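Local coordinates for TqaA (Penicillium aethiopicum, PDB 5DLK), which is a fungal nonribosomal peptide synthetase whose terminal condensation-like domain, the part modelled here as a mutant, probably closes the finished peptide chain into a macrocycle, at residues 285-288 with 289-293; 343-346 with 347-350. All coordinates share one frame; numbering follows the deposited sequence.

Interaction 1: residues 285-288 with 289-293; sequences TLVK and AATAL
Val287 and Thr291, one helical turn apart, illustrate how a buried hydroxyl can be satisfied by the helix that carries it. The carbonyl oxygen of Val287 accepts twice from Thr291: the backbone N lies 3.1 Å from Val287 O, and the side-chain OG1 stands 3.0 Å from that same oxygen. The two donors arrive from opposite faces of the carbonyl plane, the hydroxyl tilted 32° out of it. With chi1 at -60°, Thr291 holds OG1 beside its own backbone N and turned back along the helix, while CG2 points anti to that nitrogen. Its backbone N joins a regular i to i+4 series: Ala289 N meets Thr285 O at 2.7 Å, Ala290 N donates to Leu286 O, and Ala292 N reaches Lys288 O at 2.9 Å. Two polar ends look outside the turn. Lys288, extended beyond CG, carries NZ to His308 ND1, and Thr285 OG1 is hydrogen-bonded to Gln354 and Thr282. Small alanines let neighbouring elements come close: Ala289 packs on helix 346-358 and Ala290 on helix 446-465, whereas Val287, Lys288 and Thr291 lie against Val388 of strand 386-390, placing helix 283-299 between the other two helices and the sheet.

Interaction 2: residues 343-346 with 347-350; sequences DWTV and MDLL
Thr345 and Asp348 grip each other at the start of a helix in a reciprocal pair of bonds. The Thr345 N-H points almost straight (178°) at Asp348 OD2, with N and OD2 2.9 Å apart; it meets the anti side of that oxygen, 26° out of the carboxylate plane. In return Asp348 N makes a weak bond of 3.3 Å to Thr345 OG1, which chi1 of 65° sets between the backbone N and the carbonyl carbon of its own residue. Beside this pair the Trp344 indole lies over the helix's first turn. Asp348 CB forms a CH-pi contact, 3.5 Å from the centroid of the five-membered ring of Trp344, and farther along the indole CZ3 approaches Leu349 CD1 at 4.1 Å. A serine in place of Trp344 removes the indole, and would probably leave Asp348 CB and Leu349 CD1 without their aromatic neighbour, a gap opening beside them. Deeper in, Val346 CG1 runs alongside Leu350 CD1, 3.7 Å away. Around this shell, Pro338 and His352 meet the indole, backbone bonds tie Trp344 to Leu471 and Val346 to Ala469, and Asp343 forms a salt bridge with Arg470. The reciprocal Thr345-Asp348 pair is a capping box, with Thr345 as N-cap of helix 346-358.

Overall arrangement
Interactions 1 and 2 show how two locally stabilised turns become one packed unit. Their centres are 11 Å apart, and helices 283-299 and 346-358 touch directly: Ala289 CB lies 3.6 Å from Leu350 CD2, and Leu286 CD1 is 3.9 Å from that same methyl. Phe463 of helix 446-465 adds a shared neighbour, meeting Leu286 and Leu293 from interaction 1 and Val346 and Leu349 from interaction 2. Interaction 1 lies beside residues seen to bind phosphopantetheine, though none is bound here, and interaction 2 stands farther off. The side chain of Thr285 is about 3 Å from that of Thr282, and Lys288 about 5 Å from Tyr357; Leu350 stays about 8 Å from Thr282, side chain to side chain.

Interaction 1: residues 285-288 with 289-293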
# COMPACT_ATOMS: atom_id res chain seq x y z
N THR A 285 -17.76 3.08 -0.38
CA THR A 285 -18.71 3.71 -1.30
C THR A 285 -19.14 5.08 -0.82
O THR A 285 -19.20 6.04 -1.58
CB THR A 285 -19.95 2.80 -1.48
OG1 THR A 285 -19.54 1.64 -2.19
CG2 THR A 285 -21.05 3.51 -2.31
N LEU A 286 -19.44 5.17 0.47
CA LEU A 286 -19.87 6.43 1.06
C LEU A 286 -18.78 7.50 0.89
O LEU A 286 -19.05 8.62 0.48
CB LEU A 286 -20.21 6.22 2.54
CG LEU A 286 -20.76 7.43 3.29
CD1 LEU A 286 -22.00 7.97 2.59
CD2 LEU A 286 -21.11 7.01 4.70
N VAL A 287 -17.52 7.13 1.15
CA VAL A 287 -16.44 8.07 1.00
C VAL A 287 -16.23 8.48 -0.46
O VAL A 287 -16.02 9.66 -0.78
CB VAL A 287 -15.12 7.49 1.55
CG1 VAL A 287 -13.97 8.42 1.22
CG2 VAL A 287 -15.25 7.23 3.06
N LYS A 288 -16.26 7.50 -1.35
CA LYS A 288 -16.02 7.80 -2.77
C LYS A 288 -17.18 8.56 -3.40
O LYS A 288 -16.95 9.42 -4.27
CB LYS A 288 -15.71 6.48 -3.51
CG LYS A 288 -14.32 5.99 -3.06
CD LYS A 288 -14.12 4.51 -3.33
CE LYS A 288 -12.79 4.06 -2.70
NZ LYS A 288 -12.52 2.60 -2.95
N ALA A 289 -18.41 8.27 -2.98
CA ALA A 289 -19.56 9.03 -3.49
C ALA A 289 -19.48 10.48 -3.04
O ALA A 289 -19.79 11.39 -3.81
CB ALA A 289 -20.87 8.43 -3.02
N ALA A 290 -19.06 10.70 -1.79
CA ALA A 290 -18.92 12.06 -1.29
C ALA A 290 -17.88 12.82 -2.11
O ALA A 290 -18.06 14.00 -2.47
CB ALA A 290 -18.54 12.05 0.21
N THR A 291 -16.77 12.15 -2.40
CA THR A 291 -15.71 12.73 -3.21
C THR A 291 -16.21 13.06 -4.62
O THR A 291 -15.87 14.12 -5.18
CB THR A 291 -14.50 11.78 -3.27
OG1 THR A 291 -14.02 11.57 -1.93
CG2 THR A 291 -13.38 12.39 -4.13
N ALA A 292 -17.03 12.17 -5.19
CA ALA A 292 -17.56 12.42 -6.53
C ALA A 292 -18.47 13.63 -6.57
O ALA A 292 -18.41 14.42 -7.52
CB ALA A 292 -18.32 11.20 -7.04
N LEU A 293 -19.30 13.79 -5.55
CA LEU A 293 -20.19 14.94 -5.51
C LEU A 293 -19.38 16.23 -5.37
O LEU A 293 -19.70 17.25 -6.02
CB LEU A 293 -21.20 14.83 -4.36
CG LEU A 293 -22.20 15.98 -4.36
CD1 LEU A 293 -23.02 16.01 -5.65
CD2 LEU A 293 -23.10 15.85 -3.15

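Interaction 2: residues 343-346 with 347-350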
# COMPACT_ATOMS: atom_id res chain seq x y z
N ASP A 343 -33.64 13.53 -11.06
CA ASP A 343 -33.80 13.82 -9.63
C ASP A 343 -33.22 12.71 -8.75
O ASP A 343 -33.90 12.18 -7.87
CB ASP A 343 -35.27 14.04 -9.29
CG ASP A 343 -35.51 15.26 -8.44
OD1 ASP A 343 -34.52 15.81 -7.90
OD2 ASP A 343 -36.68 15.66 -8.31
N TRP A 344 -31.97 12.34 -9.00
CA TRP A 344 -31.31 11.37 -8.14
C TRP A 344 -31.31 11.76 -6.66
O TRP A 344 -31.17 12.94 -6.31
CB TRP A 344 -29.86 11.16 -8.56
CG TRP A 344 -29.61 9.96 -9.40
CD1 TRP A 344 -30.53 9.18 -10.05
CD2 TRP A 344 -28.33 9.42 -9.68
NE1 TRP A 344 -29.87 8.17 -10.74
CE2 TRP A 344 -28.52 8.30 -10.52
CE3 TRP A 344 -27.03 9.77 -9.30
CZ2 TRP A 344 -27.46 7.54 -10.99
CZ3 TRP A 344 -25.96 9.01 -9.78
CH2 TRP A 344 -26.19 7.91 -10.61
N THR A 345 -31.46 10.76 -5.81
CA THR A 345 -31.24 10.91 -4.38
C THR A 345 -29.83 10.47 -4.03
O THR A 345 -29.12 9.88 -4.84
CB THR A 345 -32.21 10.06 -3.57
OG1 THR A 345 -31.95 8.68 -3.82
CG2 THR A 345 -33.67 10.38 -3.96
N VAL A 346 -29.42 10.77 -2.81
CA VAL A 346 -28.18 10.25 -2.28
C VAL A 346 -28.09 8.73 -2.44
O VAL A 346 -27.05 8.21 -2.85
CB VAL A 346 -28.03 10.64 -0.81
CG1 VAL A 346 -26.91 9.84 -0.14
CG2 VAL A 346 -27.81 12.15 -0.70
N MET A 347 -29.17 8.01 -2.16
CA MET A 347 -29.12 6.56 -2.31
C MET A 347 -28.78 6.11 -3.74
O MET A 347 -28.05 5.14 -3.93
CB MET A 347 -30.46 5.93 -1.90
CG MET A 347 -30.32 4.45 -1.58
SD MET A 347 -29.42 4.28 0.01
CE MET A 347 -30.76 4.69 1.13
N ASP A 348 -29.34 6.81 -4.72
CA ASP A 348 -29.10 6.50 -6.14
C ASP A 348 -27.62 6.68 -6.44
O ASP A 348 -27.02 5.87 -7.16
CB ASP A 348 -29.93 7.39 -7.06
CG ASP A 348 -31.44 7.17 -6.90
OD1 ASP A 348 -31.84 6.00 -6.80
OD2 ASP A 348 -32.21 8.15 -6.87
N LEU A 349 -27.03 7.75 -5.91
CA LEU A 349 -25.60 7.99 -6.11
C LEU A 349 -24.78 6.91 -5.42
O LEU A 349 -23.79 6.42 -5.98
CB LEU A 349 -25.21 9.40 -5.60
CG LEU A 349 -23.70 9.64 -5.52
CD1 LEU A 349 -23.09 9.52 -6.91
CD2 LEU A 349 -23.40 11.02 -4.90
N LEU A 350 -25.17 6.53 -4.21
CA LEU A 350 -24.41 5.51 -3.48
C LEU A 350 -24.43 4.17 -4.25
O LEU A 350 -23.40 3.53 -4.40
CB LEU A 350 -24.97 5.31 -2.08
CG LEU A 350 -24.76 6.55 -1.18
CD1 LEU A 350 -25.52 6.38 0.14
CD2 LEU A 350 -23.28 6.73 -0.93